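Local coordinates for protein acetylornithine aminotransferase (Aquifex aeolicus, PDB 2EH6) that transfers an amino group from N(2)-acetyl-L-ornithine to 2-oxoglutarate, a pyridoxal-phosphate-dependent step of L-arginine biosynthesis carried out by a homodimer, at residues A[60-65]-A[269-275]; A[119-123]-A[165-170]; A[219-224]-A[292-296]. All blocks are in the same frame, centred on the assembly; numbering follows the deposited sequence.

Interaction 1. Residues A[60-65]-A[269-275]; sequences LLHVSN and STFGGNP. With PLP (pyridoxal-5'-phosphate), chain D.
The His62 ring meets the 269-275 segment at its edge: its CE1 lies 3.2 Å from Thr270 O, in the ring plane, and CB of Asn274 sits at the same rim. One face is covered by its own chain, with Ser64 N 3.3 Å above the ring plane of His62 and offset toward the rim. ND1 of His62 in turn approaches the edge of the Phe271 ring. With CG anti to the backbone N (chi1 173°), His62 carries its ring across to Thr270, while NE2 bonds Gly36 O of the second subunit.

Asn65 supplies the direct hydrogen bonds of the contact. Its ND2 donates to Gly272 O (3.0 Å, N-H...O 154°) and weakly to Ser269 O, and its OD1 accepts from Gln72 and from Arg9 of the second subunit. A water accepts from Asn65 N and donates to Thr270 O. The Pro275 ring lies on the carbonyls of Leu60 and Leu61, its CD 3.3 Å from Leu61 O, and its CG meets CG of the Leu60 side chain at 4.1 Å.

Thr270 holds the cofactor phosphate through N (3.0 Å) and OG1 (2.7 Å), both donating to PLP O2P. Because Gly95 and Thr96 of the second subunit bond the same cofactor, Thr270 reaches across the dimer interface into the partner's active site; Ser269 is predicted to bind acetylornithine.

A type II turn, Phe271 to Asn274, leads into helix 275-308, whose start Asn274 N-caps by bonding Ala277 N; the loop between helices 47-59 and 70-81 lies alongside, and Trp71 of helix 70-81 packs on Leu60, Val63 and Pro275.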
loop_
_atom_site.group_PDB
_atom_site.type_symbol
_atom_site.label_atom_id
_atom_site.label_comp_id
_atom_site.label_asym_id
_atom_site.label_seq_id
_atom_site.Cartn_x
_atom_site.Cartn_y
_atom_site.Cartn_z
ATOM N N LEU A 60 2.252 16.730 12.064
ATOM C CA LEU A 60 1.976 15.321 12.302
ATOM C C LEU A 60 1.999 14.511 11.011
ATOM O O LEU A 60 1.350 14.873 10.031
ATOM C CB LEU A 60 0.592 15.214 12.948
ATOM C CG LEU A 60 0.146 13.938 13.636
ATOM C CD1 LEU A 60 1.097 13.631 14.782
ATOM C CD2 LEU A 60 -1.287 14.124 14.156
ATOM N N LEU A 61 2.732 13.403 11.015
ATOM C CA LEU A 61 2.814 12.555 9.832
ATOM C C LEU A 61 1.917 11.321 9.925
ATOM O O LEU A 61 1.292 10.913 8.941
ATOM C CB LEU A 61 4.254 12.078 9.624
ATOM C CG LEU A 61 5.332 13.098 9.243
ATOM C CD1 LEU A 61 6.680 12.389 9.169
ATOM C CD2 LEU A 61 4.991 13.740 7.912
ATOM N N HIS A 62 1.867 10.738 11.115
ATOM C CA HIS A 62 1.209 9.457 11.366
ATOM C C HIS A 62 0.848 9.278 12.845
ATOM O O HIS A 62 1.642 9.536 13.740
ATOM C CB HIS A 62 2.156 8.341 10.921
ATOM C CG HIS A 62 1.587 7.006 11.325
ATOM N ND1 HIS A 62 0.683 6.324 10.578
ATOM C CD2 HIS A 62 1.875 6.254 12.469
ATOM C CE1 HIS A 62 0.436 5.186 11.257
ATOM N NE2 HIS A 62 1.135 5.118 12.392
ATOM N N VAL A 63 -0.395 8.842 13.134
ATOM C CA VAL A 63 -0.716 8.425 14.507
ATOM C C VAL A 63 -1.289 6.991 14.587
ATOM O O VAL A 63 -1.346 6.375 15.641
ATOM C CB VAL A 63 -1.735 9.423 15.079
ATOM C CG1 VAL A 63 -1.164 10.841 15.050
ATOM C CG2 VAL A 63 -3.010 9.372 14.264
ATOM N N SER A 64 -1.743 6.483 13.411
ATOM C CA SER A 64 -2.447 5.184 13.301
ATOM C C SER A 64 -3.942 5.285 13.593
ATOM O O SER A 64 -4.435 6.204 14.229
ATOM C CB SER A 64 -1.832 4.107 14.196
ATOM O OG SER A 64 -2.462 4.135 15.472
ATOM N N ASN A 65 -4.671 4.267 13.086
ATOM C CA ASN A 65 -6.110 4.209 13.320
ATOM C C ASN A 65 -6.470 3.634 14.699
ATOM O O ASN A 65 -7.584 3.178 14.930
ATOM C CB ASN A 65 -6.742 3.366 12.212
ATOM C CG ASN A 65 -6.605 4.091 10.894
ATOM O OD1 ASN A 65 -7.119 5.188 10.698
ATOM N ND2 ASN A 65 -5.880 3.442 9.966
ATOM N N SER A 269 -5.536 -0.935 8.059
ATOM C CA SER A 269 -4.280 -0.570 7.405
ATOM C C SER A 269 -3.491 0.296 8.381
ATOM O O SER A 269 -4.043 1.214 8.987
ATOM C CB SER A 269 -4.567 0.226 6.127
ATOM O OG SER A 269 -3.369 0.680 5.522
ATOM N N THR A 270 -2.205 0.005 8.549
ATOM C CA THR A 270 -1.396 0.787 9.471
ATOM C C THR A 270 -1.227 2.228 8.976
ATOM O O THR A 270 -1.507 3.176 9.713
ATOM C CB THR A 270 0.005 0.159 9.682
ATOM O OG1 THR A 270 -0.133 -1.162 10.226
ATOM C CG2 THR A 270 0.823 1.005 10.651
ATOM N N PHE A 271 -0.783 2.389 7.731
ATOM C CA PHE A 271 -0.564 3.726 7.159
ATOM C C PHE A 271 -1.825 4.381 6.594
ATOM O O PHE A 271 -1.848 5.593 6.338
ATOM C CB PHE A 271 0.456 3.669 6.018
ATOM C CG PHE A 271 1.827 3.213 6.427
ATOM C CD1 PHE A 271 2.483 3.787 7.511
ATOM C CD2 PHE A 271 2.490 2.242 5.681
ATOM C CE1 PHE A 271 3.784 3.402 7.842
ATOM C CE2 PHE A 271 3.791 1.850 6.006
ATOM C CZ PHE A 271 4.436 2.429 7.083
ATOM N N GLY A 272 -2.864 3.582 6.381
ATOM C CA GLY A 272 -4.086 4.114 5.805
ATOM C C GLY A 272 -4.705 5.299 6.521
ATOM O O GLY A 272 -4.904 5.262 7.737
ATOM N N GLY A 273 -4.999 6.356 5.763
ATOM C CA GLY A 273 -5.632 7.535 6.336
ATOM C C GLY A 273 -4.771 8.414 7.224
ATOM O O GLY A 273 -5.285 9.146 8.072
ATOM N N ASN A 274 -3.461 8.354 7.032
ATOM C CA ASN A 274 -2.555 9.165 7.825
ATOM C C ASN A 274 -2.830 10.635 7.456
ATOM O O ASN A 274 -3.344 10.926 6.380
ATOM C CB ASN A 274 -1.111 8.760 7.515
ATOM C CG ASN A 274 -0.719 9.079 6.102
ATOM O OD1 ASN A 274 -0.463 10.238 5.771
ATOM N ND2 ASN A 274 -0.685 8.058 5.243
ATOM N N PRO A 275 -2.497 11.576 8.350
ATOM C CA PRO A 275 -2.740 12.998 8.070
ATOM C C PRO A 275 -2.042 13.611 6.853
ATOM O O PRO A 275 -2.532 14.587 6.291
ATOM C CB PRO A 275 -2.353 13.683 9.386
ATOM C CG PRO A 275 -1.330 12.750 9.974
ATOM C CD PRO A 275 -1.924 11.392 9.694
HETATM N N1 PLP D . 3.279 -7.822 9.115
HETATM C C2 PLP D . 3.655 -7.573 10.382
HETATM C C2A PLP D . 4.606 -8.510 11.079
HETATM C C3 PLP D . 3.165 -6.439 11.064
HETATM O O3 PLP D . 3.543 -6.178 12.348
HETATM C C4 PLP D . 2.264 -5.562 10.382
HETATM C C4A PLP D . 1.758 -4.358 11.093
HETATM C C5 PLP D . 1.884 -5.878 9.015
HETATM C C6 PLP D . 2.426 -7.027 8.425
HETATM C C5A PLP D . 0.928 -4.997 8.238
HETATM O O4P PLP D . 1.605 -3.810 7.837
HETATM P P PLP D . 0.581 -2.862 7.014
HETATM O O1P PLP D . 0.096 -3.518 5.789
HETATM O O2P PLP D . -0.674 -2.470 7.946
HETATM O O3P PLP D . 1.394 -1.533 6.614
HETATM O O HOH W 1 -3.320 2.209 12.080
#

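Interaction 2. Residues A[119-123]-A[165-170]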
loop_
_atom_site.group_PDB
_atom_site.type_symbol
_atom_site.label_atom_id
_atom_site.label_comp_id
_atom_site.label_asym_id
_atom_site.label_seq_id
_atom_site.Cartn_x
_atom_site.Cartn_y
_atom_site.Cartn_z
ATOM N N LYS A 119 -17.872 -15.547 -5.669
ATOM C CA LYS A 119 -17.194 -15.449 -6.955
ATOM C C LYS A 119 -17.276 -14.041 -7.531
ATOM O O LYS A 119 -18.147 -13.253 -7.173
ATOM C CB LYS A 119 -17.801 -16.428 -7.963
ATOM C CG LYS A 119 -17.741 -17.888 -7.548
ATOM C CD LYS A 119 -18.297 -18.784 -8.652
ATOM C CE LYS A 119 -18.300 -20.243 -8.224
ATOM N NZ LYS A 119 -18.815 -21.121 -9.309
ATOM N N PHE A 120 -16.360 -13.739 -8.437
ATOM C CA PHE A 120 -16.333 -12.433 -9.070
ATOM C C PHE A 120 -16.093 -12.590 -10.550
ATOM O O PHE A 120 -15.377 -13.494 -10.988
ATOM C CB PHE A 120 -15.213 -11.570 -8.481
ATOM C CG PHE A 120 -15.432 -11.182 -7.056
ATOM C CD1 PHE A 120 -16.193 -10.066 -6.734
ATOM C CD2 PHE A 120 -14.891 -11.945 -6.031
ATOM C CE1 PHE A 120 -16.413 -9.714 -5.405
ATOM C CE2 PHE A 120 -15.107 -11.605 -4.704
ATOM C CZ PHE A 120 -15.868 -10.487 -4.388
ATOM N N ILE A 121 -16.713 -11.709 -11.316
ATOM C CA ILE A 121 -16.542 -11.691 -12.751
ATOM C C ILE A 121 -15.832 -10.382 -13.058
ATOM O O ILE A 121 -16.326 -9.314 -12.705
ATOM C CB ILE A 121 -17.893 -11.689 -13.494
ATOM C CG1 ILE A 121 -18.625 -13.014 -13.253
ATOM C CG2 ILE A 121 -17.662 -11.450 -14.990
ATOM C CD1 ILE A 121 -20.003 -13.081 -13.897
ATOM N N SER A 122 -14.662 -10.463 -13.676
ATOM C CA SER A 122 -13.937 -9.260 -14.057
ATOM C C SER A 122 -13.783 -9.363 -15.568
ATOM O O SER A 122 -14.380 -10.245 -16.186
ATOM C CB SER A 122 -12.575 -9.176 -13.356
ATOM O OG SER A 122 -11.753 -10.277 -13.679
ATOM N N PHE A 123 -12.984 -8.491 -16.169
ATOM C CA PHE A 123 -12.845 -8.516 -17.617
ATOM C C PHE A 123 -11.443 -8.696 -18.173
ATOM O O PHE A 123 -10.447 -8.383 -17.517
ATOM C CB PHE A 123 -13.463 -7.241 -18.189
ATOM C CG PHE A 123 -14.943 -7.148 -17.979
ATOM C CD1 PHE A 123 -15.825 -7.726 -18.888
ATOM C CD2 PHE A 123 -15.459 -6.520 -16.853
ATOM C CE1 PHE A 123 -17.203 -7.679 -18.679
ATOM C CE2 PHE A 123 -16.835 -6.469 -16.635
ATOM C CZ PHE A 123 -17.707 -7.051 -17.552
ATOM N N VAL A 165 -20.793 -12.212 -20.079
ATOM C CA VAL A 165 -21.053 -12.008 -18.661
ATOM C C VAL A 165 -22.076 -13.041 -18.175
ATOM O O VAL A 165 -21.897 -13.657 -17.127
ATOM C CB VAL A 165 -21.596 -10.584 -18.384
ATOM C CG1 VAL A 165 -21.847 -10.400 -16.897
ATOM C CG2 VAL A 165 -20.603 -9.543 -18.883
ATOM N N TYR A 166 -23.144 -13.232 -18.943
ATOM C CA TYR A 166 -24.174 -14.198 -18.572
ATOM C C TYR A 166 -23.608 -15.615 -18.474
ATOM O O TYR A 166 -23.956 -16.367 -17.566
ATOM C CB TYR A 166 -25.315 -14.192 -19.592
ATOM C CG TYR A 166 -26.118 -12.914 -19.633
ATOM C CD1 TYR A 166 -26.835 -12.478 -18.518
ATOM C CD2 TYR A 166 -26.178 -12.149 -20.796
ATOM C CE1 TYR A 166 -27.595 -11.311 -18.563
ATOM C CE2 TYR A 166 -26.934 -10.981 -20.852
ATOM C CZ TYR A 166 -27.639 -10.569 -19.736
ATOM O OH TYR A 166 -28.389 -9.415 -19.801
ATOM N N LYS A 167 -22.734 -15.977 -19.406
ATOM C CA LYS A 167 -22.149 -17.312 -19.409
ATOM C C LYS A 167 -21.322 -17.605 -18.158
ATOM O O LYS A 167 -20.994 -18.761 -17.885
ATOM C CB LYS A 167 -21.269 -17.499 -20.646
ATOM C CG LYS A 167 -21.987 -17.262 -21.964
ATOM N N LEU A 168 -20.991 -16.564 -17.399
ATOM C CA LEU A 168 -20.179 -16.736 -16.197
ATOM C C LEU A 168 -20.919 -16.413 -14.907
ATOM O O LEU A 168 -20.440 -16.730 -13.819
ATOM C CB LEU A 168 -18.922 -15.858 -16.288
ATOM C CG LEU A 168 -17.961 -16.096 -17.459
ATOM C CD1 LEU A 168 -16.924 -14.986 -17.504
ATOM C CD2 LEU A 168 -17.287 -17.450 -17.312
ATOM N N LEU A 169 -22.084 -15.787 -15.019
ATOM C CA LEU A 169 -22.836 -15.417 -13.829
ATOM C C LEU A 169 -23.767 -16.513 -13.313
ATOM O O LEU A 169 -24.580 -17.057 -14.059
ATOM C CB LEU A 169 -23.632 -14.135 -14.097
ATOM C CG LEU A 169 -24.150 -13.357 -12.881
ATOM C CD1 LEU A 169 -24.502 -11.943 -13.304
ATOM C CD2 LEU A 169 -25.360 -14.055 -12.271
ATOM N N ASP A 170 -23.627 -16.839 -12.032
ATOM C CA ASP A 170 -24.464 -17.844 -11.387
ATOM C C ASP A 170 -24.905 -17.287 -10.041
ATOM O O ASP A 170 -24.638 -16.124 -9.740
ATOM C CB ASP A 170 -23.711 -19.167 -11.203
ATOM C CG ASP A 170 -22.402 -19.005 -10.460
ATOM O OD1 ASP A 170 -22.412 -18.477 -9.330
ATOM O OD2 ASP A 170 -21.359 -19.417 -11.007
#
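Ile121 reaches the 165-170 segment with CG1 anti to its carbonyl carbon (chi1 -66°) and CD1 extended beyond it (chi2 177°), which brings the methyl end to the backbone around Leu168 and Leu169. There CD1 of Ile121 touches CB of Leu168 and CB of Leu169, each at 3.8 Å, and lies 3.6 Å from Leu169 N, so it packs as much on backbone as on side chains. Val165 O, which accepts from Leu168 N, is also close to this methyl. Farther along the strand, Phe123 turns the edge of its ring to Val165, with CE1 3.9 Å from Val165 CG2.

The strand belongs to the large mixed sheet of this fold-type I pyridoxal-phosphate enzyme and lies between strands 154-157 and 173-178, parallel to both. Those neighbours are joined by a beta-alpha-beta crossover through helix 162-166, which passes over 119-123; Lys119, Ile121 and Phe123 alternate onto the face that meets 165-170. Phe120 points to the other face, against helix 95-112.

At the opening end of the strand, the extended Lys119 chain meets Asp170 at about a right angle. Its NZ forms a long salt bridge to Asp170 OD2, 3.5 Å away, with Lys119 CD also lying close to the carboxylate. The other oxygen, OD1, accepts from Glu172 N, which steadies the carboxylate just ahead of strand 173-178.

Interaction 3. Residues A[219-224]-A[292-296]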
loop_
_atom_site.group_PDB
_atom_site.type_symbol
_atom_site.label_atom_id
_atom_site.label_comp_id
_atom_site.label_asym_id
_atom_site.label_seq_id
_atom_site.Cartn_x
_atom_site.Cartn_y
_atom_site.Cartn_z
ATOM N N GLY A 219 -11.561 13.237 -11.447
ATOM C CA GLY A 219 -11.498 14.146 -12.584
ATOM C C GLY A 219 -10.792 13.762 -13.874
ATOM O O GLY A 219 -10.944 14.452 -14.886
ATOM N N ARG A 220 -10.028 12.676 -13.858
ATOM C CA ARG A 220 -9.283 12.250 -15.042
ATOM C C ARG A 220 -10.069 12.240 -16.359
ATOM O O ARG A 220 -9.525 12.599 -17.405
ATOM C CB ARG A 220 -8.667 10.864 -14.794
ATOM C CG ARG A 220 -7.991 10.229 -16.007
ATOM C CD ARG A 220 -6.909 11.122 -16.615
ATOM N NE ARG A 220 -5.838 11.450 -15.682
ATOM C CZ ARG A 220 -4.817 12.249 -15.984
ATOM N NH1 ARG A 220 -4.737 12.787 -17.190
ATOM N NH2 ARG A 220 -3.889 12.528 -15.079
ATOM N N THR A 221 -11.338 11.841 -16.323
ATOM C CA THR A 221 -12.127 11.783 -17.553
ATOM C C THR A 221 -13.080 12.962 -17.796
ATOM O O THR A 221 -13.863 12.936 -18.745
ATOM C CB THR A 221 -12.954 10.479 -17.626
ATOM O OG1 THR A 221 -14.009 10.524 -16.656
ATOM C CG2 THR A 221 -12.069 9.272 -17.356
ATOM N N GLY A 222 -13.019 13.993 -16.960
ATOM C CA GLY A 222 -13.906 15.128 -17.164
ATOM C C GLY A 222 -14.982 15.247 -16.100
ATOM O O GLY A 222 -15.572 16.312 -15.918
ATOM N N GLU A 223 -15.251 14.144 -15.409
ATOM C CA GLU A 223 -16.231 14.117 -14.328
ATOM C C GLU A 223 -15.465 13.657 -13.097
ATOM O O GLU A 223 -14.451 12.973 -13.227
ATOM C CB GLU A 223 -17.356 13.125 -14.633
ATOM C CG GLU A 223 -18.265 13.521 -15.791
ATOM C CD GLU A 223 -18.917 14.877 -15.589
ATOM O OE1 GLU A 223 -19.308 15.187 -14.442
ATOM O OE2 GLU A 223 -19.049 15.628 -16.579
ATOM N N PHE A 224 -15.932 14.025 -11.909
ATOM C CA PHE A 224 -15.230 13.621 -10.701
ATOM C C PHE A 224 -14.993 12.109 -10.723
ATOM O O PHE A 224 -13.867 11.649 -10.533
ATOM C CB PHE A 224 -16.014 14.011 -9.456
ATOM C CG PHE A 224 -15.171 14.058 -8.222
ATOM C CD1 PHE A 224 -14.339 15.148 -7.978
ATOM C CD2 PHE A 224 -15.154 12.988 -7.335
ATOM C CE1 PHE A 224 -13.498 15.168 -6.868
ATOM C CE2 PHE A 224 -14.318 12.998 -6.224
ATOM C CZ PHE A 224 -13.489 14.089 -5.989
ATOM N N LEU A 292 -12.761 20.514 -13.364
ATOM C CA LEU A 292 -13.591 19.664 -14.211
ATOM C C LEU A 292 -13.973 20.288 -15.557
ATOM O O LEU A 292 -13.757 19.683 -16.612
ATOM C CB LEU A 292 -14.842 19.215 -13.442
ATOM C CG LEU A 292 -14.556 18.338 -12.212
ATOM C CD1 LEU A 292 -15.868 17.873 -11.585
ATOM C CD2 LEU A 292 -13.712 17.126 -12.627
ATOM N N PRO A 293 -14.543 21.504 -15.545
ATOM C CA PRO A 293 -14.910 22.113 -16.828
ATOM C C PRO A 293 -13.681 22.247 -17.735
ATOM O O PRO A 293 -13.759 22.007 -18.942
ATOM C CB PRO A 293 -15.478 23.468 -16.414
ATOM C CG PRO A 293 -16.047 23.192 -15.049
ATOM C CD PRO A 293 -14.963 22.355 -14.419
ATOM N N HIS A 294 -12.546 22.621 -17.146
ATOM C CA HIS A 294 -11.308 22.774 -17.907
ATOM C C HIS A 294 -10.835 21.441 -18.473
ATOM O O HIS A 294 -10.424 21.361 -19.631
ATOM C CB HIS A 294 -10.205 23.367 -17.032
ATOM C CG HIS A 294 -10.417 24.807 -16.689
ATOM N ND1 HIS A 294 -9.534 25.522 -15.907
ATOM C CD2 HIS A 294 -11.412 25.665 -17.014
ATOM C CE1 HIS A 294 -9.978 26.758 -15.764
ATOM N NE2 HIS A 294 -11.116 26.871 -16.426
ATOM N N VAL A 295 -10.884 20.398 -17.649
ATOM C CA VAL A 295 -10.477 19.068 -18.087
ATOM C C VAL A 295 -11.277 18.680 -19.326
ATOM O O VAL A 295 -10.721 18.203 -20.313
ATOM C CB VAL A 295 -10.720 18.023 -16.973
ATOM C CG1 VAL A 295 -10.457 16.625 -17.498
ATOM C CG2 VAL A 295 -9.819 18.325 -15.784
ATOM N N ARG A 296 -12.588 18.893 -19.265
ATOM C CA ARG A 296 -13.468 18.564 -20.379
ATOM C C ARG A 296 -13.122 19.329 -21.650
ATOM O O ARG A 296 -13.056 18.742 -22.730
ATOM C CB ARG A 296 -14.932 18.840 -20.006
ATOM C CG ARG A 296 -15.526 17.853 -19.000
ATOM C CD ARG A 296 -17.049 17.988 -18.921
ATOM N NE ARG A 296 -17.477 19.237 -18.295
ATOM C CZ ARG A 296 -17.637 19.406 -16.985
ATOM N NH1 ARG A 296 -17.405 18.404 -16.148
ATOM N NH2 ARG A 296 -18.042 20.577 -16.508
#
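Packing is made by Leu292 and Val295 of helix 275-308, which set their methyls on the backbone of the type I turn from Gly219 to Gly222. CD2 of Leu292 lies 3.7 Å from Gly219 CA, and its CD1 lies beside Phe224 N and CB. CG1 of Val295 rests 3.4 Å from Gly219 O and also beside Gly222 N. Two glycines permit this closeness. Both have positive phi; a CB at Gly222 would be jammed against the preceding carbonyl O and crowd Arg296 CG, while one at Gly219 would sit tightly against Leu292 CD2.

The hydrogen bond is donated by Arg296 NH1 to Gly222 O, 2.8 Å, with a bent N-H...O angle of 130° although the donor lies nearly in line with the C=O bond. A bend at chi3 (-70°) folds the arginine back over its own helix, so one guanidinium face is covered by Leu292 O and by Pro293 CA.

The ionic pair uses the same nitrogen: Glu223 OE2 is 3.3 Å from Arg296 NH1, with carboxylate and guanidinium planes only 10° apart. Glu223 starts away from the helix, and its bent chain brings the carboxylate round to the arginine; its side chain also touches Gln228 and His229. A methionine in place of Arg296 would probably strip Gly222 O of this donor and leave the Glu223 carboxylate without this counter-charge.

NH1 thus serves both a backbone carbonyl and the carboxylate of the next residue: one positive helix side chain ties down two groups of the loop, and the acid probably offsets the arginine's charge at this partly buried site.

From the N terminus, the loop 60-65 after helix 47-59 comes first and meets 269-275, so interaction 1 closes a span of some two hundred residues. Interaction 2 opens and closes wholly within that span, joining strand 119-123 of the large sheet to the end of the crossover segment that includes helix 162-166. Interaction 3 starts after it, at 219-224, but ends at 292-296, beyond 269-275, and therefore crosses interaction 1. Helix 275-308 connects these two: its first residue takes part in interaction 1, at the dimer interface and the partner's cofactor, and its middle in interaction 3. The three sites do not touch, their nearest atoms lying about 16 to 19 Å apart.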